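Local structure of diaminopimelate decarboxylase (Phaeodactylum tricornutum, 7JPJ) at residues 119-131 against 189-201. The protein probably catalyses the pyridoxal phosphate-dependent decarboxylation of diaminopimelate, a step of lysine biosynthesis, and works as an obligate dimer. Sequence-based numbering, arbitrary orientation.
Sequences KLNACSVSQLERF and IVERYGLEVERIH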
ATOM      1  N   LYS A 119       3.564 -25.379 -14.964  1.00 21.97           N
ATOM      2  CA  LYS A 119       2.309 -25.438 -15.701  1.00 21.52           C
ATOM      3  C   LYS A 119       1.728 -24.038 -15.845  1.00 20.73           C
ATOM      4  O   LYS A 119       1.612 -23.302 -14.860  1.00 20.31           O
ATOM      5  CB  LYS A 119       1.318 -26.357 -14.987  1.00 21.84           C
ATOM      6  CG  LYS A 119       1.867 -27.747 -14.688  1.00 22.93           C
ATOM      7  CD  LYS A 119       0.797 -28.647 -14.102  1.00 23.55           C
ATOM      8  CE  LYS A 119       1.296 -30.076 -13.946  1.00 24.90           C
ATOM      9  NZ  LYS A 119       2.386 -30.190 -12.941  1.00 25.30           N
ATOM     10  N   LEU A 120       1.366 -23.668 -17.069  1.00 21.02           N
ATOM     11  CA  LEU A 120       0.851 -22.337 -17.359  1.00 20.73           C
ATOM     12  C   LEU A 120      -0.657 -22.385 -17.561  1.00 20.78           C
ATOM     13  O   LEU A 120      -1.164 -23.225 -18.312  1.00 21.31           O
ATOM     14  CB  LEU A 120       1.521 -21.745 -18.600  1.00 21.27           C
ATOM     15  CG  LEU A 120       0.915 -20.419 -19.070  1.00 21.22           C
ATOM     16  CD1 LEU A 120       1.141 -19.327 -18.033  1.00 20.93           C
ATOM     17  CD2 LEU A 120       1.471 -20.004 -20.422  1.00 22.04           C
ATOM     18  N   ASN A 121      -1.367 -21.483 -16.889  1.00 21.03           N
ATOM     19  CA  ASN A 121      -2.786 -21.253 -17.133  1.00 21.96           C
ATOM     20  C   ASN A 121      -2.907 -19.972 -17.950  1.00 22.19           C
ATOM     21  O   ASN A 121      -2.666 -18.876 -17.434  1.00 22.01           O
ATOM     22  CB  ASN A 121      -3.565 -21.148 -15.823  1.00 22.42           C
ATOM     23  CG  ASN A 121      -3.649 -22.471 -15.083  1.00 22.64           C
ATOM     24  OD1 ASN A 121      -3.515 -23.541 -15.679  1.00 22.78           O
ATOM     25  ND2 ASN A 121      -3.870 -22.403 -13.775  1.00 22.84           N
ATOM     26  N   ALA A 122      -3.259 -20.114 -19.226  1.00 22.03           N
ATOM     27  CA  ALA A 122      -3.421 -18.961 -20.102  1.00 22.46           C
ATOM     28  C   ALA A 122      -4.604 -18.121 -19.632  1.00 23.77           C
ATOM     29  O   ALA A 122      -5.722 -18.630 -19.499  1.00 25.19           O
ATOM     30  CB  ALA A 122      -3.620 -19.417 -21.544  1.00 23.16           C
ATOM     31  N   CYS A 123      -4.362 -16.836 -19.384  1.00 23.91           N
ATOM     32  CA  CYS A 123      -5.370 -15.960 -18.807  1.00 26.33           C
ATOM     33  C   CYS A 123      -5.943 -14.954 -19.796  1.00 28.54           C
ATOM     34  O   CYS A 123      -6.832 -14.183 -19.425  1.00 31.39           O
ATOM     35  CB  CYS A 123      -4.789 -15.224 -17.595  1.00 25.80           C
ATOM     36  SG  CYS A 123      -4.365 -16.328 -16.217  1.00 23.84           S
ATOM     37  N   SER A 124      -5.465 -14.937 -21.037  1.00 23.40           N
ATOM     38  CA  SER A 124      -6.039 -14.086 -22.070  1.00 25.18           C
ATOM     39  C   SER A 124      -5.727 -14.704 -23.424  1.00 24.62           C
ATOM     40  O   SER A 124      -4.905 -15.615 -23.538  1.00 23.73           O
ATOM     41  CB  SER A 124      -5.506 -12.653 -21.992  1.00 25.54           C
ATOM     42  OG  SER A 124      -4.126 -12.600 -22.315  1.00 23.94           O
ATOM     43  N   VAL A 125      -6.406 -14.196 -24.453  1.00 24.14           N
ATOM     44  CA  VAL A 125      -6.127 -14.650 -25.812  1.00 24.92           C
ATOM     45  C   VAL A 125      -4.669 -14.389 -26.168  1.00 24.26           C
ATOM     46  O   VAL A 125      -3.995 -15.244 -26.755  1.00 24.26           O
ATOM     47  CB  VAL A 125      -7.092 -13.977 -26.806  1.00 26.84           C
ATOM     48  CG1 VAL A 125      -6.637 -14.205 -28.242  1.00 27.85           C
ATOM     49  CG2 VAL A 125      -8.507 -14.501 -26.599  1.00 27.91           C
ATOM     50  N   SER A 126      -4.152 -13.214 -25.789  1.00 24.90           N
ATOM     51  CA  SER A 126      -2.771 -12.855 -26.106  1.00 24.61           C
ATOM     52  C   SER A 126      -1.783 -13.855 -25.521  1.00 23.49           C
ATOM     53  O   SER A 126      -0.791 -14.207 -26.168  1.00 23.72           O
ATOM     54  CB  SER A 126      -2.464 -11.456 -25.577  1.00 25.39           C
ATOM     55  OG  SER A 126      -3.624 -10.647 -25.598  1.00 26.39           O
ATOM     56  N   GLN A 127      -2.027 -14.311 -24.289  1.00 24.93           N
ATOM     57  CA  GLN A 127      -1.102 -15.245 -23.657  1.00 23.89           C
ATOM     58  C   GLN A 127      -1.151 -16.609 -24.327  1.00 23.16           C
ATOM     59  O   GLN A 127      -0.112 -17.250 -24.523  1.00 23.16           O
ATOM     60  CB  GLN A 127      -1.415 -15.375 -22.169  1.00 22.95           C
ATOM     61  CG  GLN A 127      -1.146 -14.122 -21.371  1.00 23.47           C
ATOM     62  CD  GLN A 127      -1.337 -14.336 -19.887  1.00 22.50           C
ATOM     63  OE1 GLN A 127      -1.844 -15.374 -19.459  1.00 21.84           O
ATOM     64  NE2 GLN A 127      -0.925 -13.357 -19.089  1.00 22.63           N
ATOM     65  N   LEU A 128      -2.352 -17.072 -24.675  1.00 22.44           N
ATOM     66  CA  LEU A 128      -2.477 -18.344 -25.372  1.00 23.13           C
ATOM     67  C   LEU A 128      -1.762 -18.302 -26.717  1.00 24.22           C
ATOM     68  O   LEU A 128      -1.063 -19.251 -27.089  1.00 24.60           O
ATOM     69  CB  LEU A 128      -3.954 -18.691 -25.555  1.00 23.96           C
ATOM     70  CG  LEU A 128      -4.297 -20.141 -25.892  1.00 24.67           C
ATOM     71  CD1 LEU A 128      -3.747 -21.075 -24.829  1.00 23.67           C
ATOM     72  CD2 LEU A 128      -5.799 -20.304 -26.033  1.00 25.77           C
ATOM     73  N   GLU A 129      -1.914 -17.201 -27.454  1.00 25.28           N
ATOM     74  CA  GLU A 129      -1.280 -17.102 -28.763  1.00 26.65           C
ATOM     75  C   GLU A 129       0.239 -17.060 -28.641  1.00 26.44           C
ATOM     76  O   GLU A 129       0.946 -17.680 -29.444  1.00 27.38           O
ATOM     77  CB  GLU A 129      -1.798 -15.873 -29.507  1.00 27.68           C
ATOM     78  CG  GLU A 129      -3.225 -16.014 -30.010  1.00 28.86           C
ATOM     79  CD  GLU A 129      -3.761 -14.725 -30.602  1.00 30.21           C
ATOM     80  OE1 GLU A 129      -3.196 -13.652 -30.298  1.00 29.82           O
ATOM     81  OE2 GLU A 129      -4.741 -14.787 -31.373  1.00 31.67           O
ATOM     82  N   ARG A 130       0.759 -16.336 -27.645  1.00 24.09           N
ATOM     83  CA  ARG A 130       2.202 -16.325 -27.421  1.00 25.14           C
ATOM     84  C   ARG A 130       2.708 -17.711 -27.039  1.00 24.57           C
ATOM     85  O   ARG A 130       3.779 -18.137 -27.488  1.00 25.63           O
ATOM     86  CB  ARG A 130       2.559 -15.301 -26.341  1.00 26.03           C
ATOM     87  CG  ARG A 130       2.320 -13.850 -26.748  1.00 26.73           C
ATOM     88  CD  ARG A 130       2.647 -12.892 -25.613  1.00 27.30           C
ATOM     89  NE  ARG A 130       4.060 -12.948 -25.250  1.00 28.40           N
ATOM     90  CZ  ARG A 130       4.581 -12.372 -24.171  1.00 28.08           C
ATOM     91  NH1 ARG A 130       3.804 -11.689 -23.339  1.00 27.09           N
ATOM     92  NH2 ARG A 130       5.881 -12.481 -23.925  1.00 28.54           N
ATOM     93  N   PHE A 131       1.946 -18.432 -26.212  1.00 24.67           N
ATOM     94  CA  PHE A 131       2.302 -19.807 -25.881  1.00 24.67           C
ATOM     95  C   PHE A 131       2.249 -20.696 -27.117  1.00 26.22           C
ATOM     96  O   PHE A 131       3.159 -21.496 -27.363  1.00 27.07           O
ATOM     97  CB  PHE A 131       1.363 -20.334 -24.793  1.00 23.59           C
ATOM     98  CG  PHE A 131       1.763 -21.668 -24.232  1.00 23.58           C
ATOM     99  CD1 PHE A 131       2.631 -21.749 -23.157  1.00 22.92           C
ATOM    100  CD2 PHE A 131       1.262 -22.840 -24.773  1.00 24.48           C
ATOM    101  CE1 PHE A 131       2.994 -22.976 -22.633  1.00 23.16           C
ATOM    102  CE2 PHE A 131       1.624 -24.066 -24.257  1.00 24.70           C
ATOM    103  CZ  PHE A 131       2.491 -24.133 -23.185  1.00 24.04           C
ATOM    104  N   ILE A 189      -7.724 -21.028 -31.849  1.00 26.45           N
ATOM    105  CA  ILE A 189      -6.331 -20.791 -31.489  1.00 26.21           C
ATOM    106  C   ILE A 189      -5.663 -22.093 -31.065  1.00 25.91           C
ATOM    107  O   ILE A 189      -4.491 -22.338 -31.377  1.00 26.63           O
ATOM    108  CB  ILE A 189      -6.244 -19.722 -30.386  1.00 25.02           C
ATOM    109  CG1 ILE A 189      -6.933 -18.433 -30.841  1.00 25.56           C
ATOM    110  CG2 ILE A 189      -4.795 -19.450 -30.015  1.00 24.97           C
ATOM    111  CD1 ILE A 189      -7.341 -17.516 -29.706  1.00 24.44           C
ATOM    112  N   VAL A 190      -6.402 -22.955 -30.359  1.00 25.30           N
ATOM    113  CA  VAL A 190      -5.844 -24.227 -29.903  1.00 25.11           C
ATOM    114  C   VAL A 190      -5.498 -25.113 -31.094  1.00 26.69           C
ATOM    115  O   VAL A 190      -4.413 -25.706 -31.153  1.00 27.26           O
ATOM    116  CB  VAL A 190      -6.823 -24.925 -28.943  1.00 24.08           C
ATOM    117  CG1 VAL A 190      -6.480 -26.401 -28.808  1.00 24.39           C
ATOM    118  CG2 VAL A 190      -6.802 -24.240 -27.588  1.00 22.60           C
ATOM    119  N   GLU A 191      -6.413 -25.216 -32.061  1.00 27.36           N
ATOM    120  CA  GLU A 191      -6.146 -26.021 -33.248  1.00 29.04           C
ATOM    121  C   GLU A 191      -5.034 -25.410 -34.094  1.00 30.26           C
ATOM    122  O   GLU A 191      -4.228 -26.136 -34.688  1.00 31.53           O
ATOM    123  CB  GLU A 191      -7.424 -26.176 -34.076  1.00 29.85           C
ATOM    124  CG  GLU A 191      -7.189 -26.642 -35.510  1.00 31.85           C
ATOM    125  CD  GLU A 191      -8.477 -26.835 -36.287  1.00 32.77           C
ATOM    126  OE1 GLU A 191      -8.504 -27.693 -37.196  1.00 34.27           O
ATOM    127  OE2 GLU A 191      -9.459 -26.122 -35.991  1.00 32.15           O
ATOM    128  N   ARG A 192      -4.972 -24.076 -34.152  1.00 30.07           N
ATOM    129  CA  ARG A 192      -3.981 -23.408 -34.990  1.00 31.46           C
ATOM    130  C   ARG A 192      -2.560 -23.790 -34.591  1.00 31.70           C
ATOM    131  O   ARG A 192      -1.700 -23.996 -35.454  1.00 33.44           O
ATOM    132  CB  ARG A 192      -4.171 -21.896 -34.910  1.00 31.12           C
ATOM    133  CG  ARG A 192      -3.467 -21.122 -36.004  1.00 32.91           C
ATOM    134  CD  ARG A 192      -3.010 -19.775 -35.484  1.00 32.46           C
ATOM    135  NE  ARG A 192      -2.629 -18.865 -36.558  1.00 34.25           N
ATOM    136  CZ  ARG A 192      -2.506 -17.552 -36.401  1.00 34.29           C
ATOM    137  NH1 ARG A 192      -2.738 -17.005 -35.214  1.00 32.61           N
ATOM    138  NH2 ARG A 192      -2.152 -16.787 -37.427  1.00 36.15           N
ATOM    139  N   TYR A 193      -2.295 -23.896 -33.290  1.00 30.18           N
ATOM    140  CA  TYR A 193      -0.972 -24.246 -32.791  1.00 30.46           C
ATOM    141  C   TYR A 193      -0.894 -25.680 -32.283  1.00 30.22           C
ATOM    142  O   TYR A 193       0.105 -26.052 -31.659  1.00 30.30           O
ATOM    143  CB  TYR A 193      -0.550 -23.269 -31.693  1.00 29.21           C
ATOM    144  CG  TYR A 193      -0.574 -21.821 -32.130  1.00 29.57           C
ATOM    145  CD1 TYR A 193       0.323 -21.347 -33.082  1.00 31.43           C
ATOM    146  CD2 TYR A 193      -1.488 -20.925 -31.589  1.00 28.26           C
ATOM    147  CE1 TYR A 193       0.308 -20.023 -33.485  1.00 31.94           C
ATOM    148  CE2 TYR A 193      -1.510 -19.600 -31.986  1.00 28.76           C
ATOM    149  CZ  TYR A 193      -0.610 -19.154 -32.935  1.00 30.58           C
ATOM    150  OH  TYR A 193      -0.630 -17.835 -33.332  1.00 31.23           O
ATOM    151  N   GLY A 194      -1.916 -26.492 -32.537  1.00 30.11           N
ATOM    152  CA  GLY A 194      -1.886 -27.880 -32.109  1.00 30.11           C
ATOM    153  C   GLY A 194      -1.788 -28.063 -30.612  1.00 28.48           C
ATOM    154  O   GLY A 194      -1.241 -29.070 -30.151  1.00 28.75           O
ATOM    155  N   LEU A 195      -2.307 -27.114 -29.838  1.00 27.61           N
ATOM    156  CA  LEU A 195      -2.236 -27.188 -28.389  1.00 26.12           C
ATOM    157  C   LEU A 195      -3.114 -28.319 -27.857  1.00 25.60           C
ATOM    158  O   LEU A 195      -3.944 -28.894 -28.566  1.00 26.22           O
ATOM    159  CB  LEU A 195      -2.669 -25.863 -27.763  1.00 24.81           C
ATOM    160  CG  LEU A 195      -1.833 -24.633 -28.100  1.00 25.27           C
ATOM    161  CD1 LEU A 195      -2.405 -23.415 -27.407  1.00 24.02           C
ATOM    162  CD2 LEU A 195      -0.387 -24.854 -27.698  1.00 25.80           C
ATOM    163  N   GLU A 196      -2.921 -28.631 -26.579  1.00 27.09           N
ATOM    164  CA  GLU A 196      -3.749 -29.596 -25.865  1.00 26.46           C
ATOM    165  C   GLU A 196      -4.184 -28.962 -24.551  1.00 25.85           C
ATOM    166  O   GLU A 196      -3.350 -28.702 -23.677  1.00 25.79           O
ATOM    167  CB  GLU A 196      -2.997 -30.903 -25.616  1.00 26.55           C
ATOM    168  CG  GLU A 196      -3.806 -31.932 -24.837  1.00 25.93           C
ATOM    169  CD  GLU A 196      -3.352 -33.356 -25.096  1.00 26.12           C
ATOM    170  OE1 GLU A 196      -3.045 -34.065 -24.115  1.00 25.97           O
ATOM    171  OE2 GLU A 196      -3.301 -33.763 -26.278  1.00 27.10           O
ATOM    172  N   VAL A 197      -5.482 -28.710 -24.412  1.00 25.16           N
ATOM    173  CA  VAL A 197      -6.027 -28.104 -23.203  1.00 23.85           C
ATOM    174  C   VAL A 197      -6.246 -29.209 -22.174  1.00 23.57           C
ATOM    175  O   VAL A 197      -7.111 -30.071 -22.348  1.00 24.07           O
ATOM    176  CB  VAL A 197      -7.327 -27.348 -23.493  1.00 23.67           C
ATOM    177  CG1 VAL A 197      -7.762 -26.559 -22.271  1.00 22.51           C
ATOM    178  CG2 VAL A 197      -7.142 -26.434 -24.685  1.00 24.30           C
ATOM    179  N   GLU A 198      -5.464 -29.183 -21.095  1.00 25.05           N
ATOM    180  CA  GLU A 198      -5.533 -30.211 -20.068  1.00 24.07           C
ATOM    181  C   GLU A 198      -6.219 -29.748 -18.792  1.00 23.35           C
ATOM    182  O   GLU A 198      -6.563 -30.594 -17.959  1.00 22.72           O
ATOM    183  CB  GLU A 198      -4.125 -30.717 -19.717  1.00 24.15           C
ATOM    184  CG  GLU A 198      -3.293 -29.731 -18.905  1.00 24.20           C
ATOM    185  CD  GLU A 198      -1.994 -30.333 -18.387  1.00 24.29           C
ATOM    186  OE1 GLU A 198      -1.759 -31.539 -18.610  1.00 24.33           O
ATOM    187  OE2 GLU A 198      -1.205 -29.596 -17.754  1.00 24.41           O
ATOM    188  N   ARG A 199      -6.436 -28.446 -18.617  1.00 22.79           N
ATOM    189  CA  ARG A 199      -6.894 -27.925 -17.338  1.00 22.15           C
ATOM    190  C   ARG A 199      -7.645 -26.618 -17.549  1.00 22.68           C
ATOM    191  O   ARG A 199      -7.212 -25.761 -18.323  1.00 23.26           O
ATOM    192  CB  ARG A 199      -5.707 -27.721 -16.388  1.00 21.46           C
ATOM    193  CG  ARG A 199      -6.007 -26.926 -15.133  1.00 20.67           C
ATOM    194  CD  ARG A 199      -4.751 -26.760 -14.284  1.00 20.02           C
ATOM    195  NE  ARG A 199      -3.706 -26.014 -14.983  1.00 20.93           N
ATOM    196  CZ  ARG A 199      -2.649 -26.570 -15.571  1.00 21.54           C
ATOM    197  NH1 ARG A 199      -2.492 -27.888 -15.545  1.00 21.35           N
ATOM    198  NH2 ARG A 199      -1.752 -25.811 -16.186  1.00 22.51           N
ATOM    199  N   ILE A 200      -8.775 -26.481 -16.857  1.00 21.88           N
ATOM    200  CA  ILE A 200      -9.572 -25.262 -16.845  1.00 22.60           C
ATOM    201  C   ILE A 200      -9.422 -24.614 -15.476  1.00 22.07           C
ATOM    202  O   ILE A 200      -9.357 -25.311 -14.455  1.00 21.16           O
ATOM    203  CB  ILE A 200     -11.054 -25.548 -17.167  1.00 23.33           C
ATOM    204  CG1 ILE A 200     -11.189 -26.161 -18.563  1.00 23.73           C
ATOM    205  CG2 ILE A 200     -11.890 -24.279 -17.080  1.00 24.41           C
ATOM    206  CD1 ILE A 200     -10.837 -25.207 -19.688  1.00 24.45           C
ATOM    207  N   HIS A 201      -9.353 -23.285 -15.455  1.00 23.72           N
ATOM    208  CA  HIS A 201      -9.152 -22.518 -14.232  1.00 23.41           C
ATOM    209  C   HIS A 201     -10.271 -21.497 -14.086  1.00 24.92           C
ATOM    210  O   HIS A 201     -10.566 -20.754 -15.026  1.00 25.96           O
ATOM    211  CB  HIS A 201      -7.791 -21.814 -14.245  1.00 22.87           C
ATOM    212  CG  HIS A 201      -7.402 -21.216 -12.927  1.00 22.05           C
ATOM    213  ND1 HIS A 201      -8.129 -21.416 -11.774  1.00 21.82           N
ATOM    214  CD2 HIS A 201      -6.359 -20.425 -12.581  1.00 21.40           C
ATOM    215  CE1 HIS A 201      -7.552 -20.772 -10.774  1.00 20.89           C
ATOM    216  NE2 HIS A 201      -6.475 -20.164 -11.239  1.00 20.57           N
TER
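Arg199 reaches from strand 196-201 to Asn121 of strand 119-122 and gives two hydrogen bonds to its OD1, both nearly in the guanidinium plane. NE of Arg199 lies 2.6 Å from OD1 of Asn121, in the amide plane on a lone pair, whereas its NH2, 2.9 Å from that oxygen, is tilted 33° from the plane. A bend at chi3 (62°) brings the Arg199 side chain across Asn121 at about a right angle, and its NH1 forms a salt bridge with OE2 of Glu198. A leucine in place of Arg199 would probably leave OD1 of Asn121 without these two donors and Glu198 without this salt bridge. On the amide's other branch, ND2 of Asn121 sits 3.4 Å from CD2 of His201.

A separate apolar cluster packs helix 125-134 against the end of helix 185-192 and the turn after it. There CD1 of Leu195 meets CD1 of Leu128 at 3.7 Å, and CD2 of Leu195 lies 3.9 Å from CD2 of Phe131, at that ring's edge. Buried Ile189 closes the cluster, its CD1 3.7 Å from CG1 of Val125 and its CG2 against CG of Glu129; toward solvent the contact loosens at partly exposed Val125 and Glu129.

Both segments belong to the pyridoxal-binding TIM barrel. Strand 141-147 pairs in parallel with each of the two strands and lies between them; Arg199 and Asn121 meet over it, on the barrel's inner side, while helix 125-134 packs outside against helix 185-192, with helix 110-116 beside Phe131.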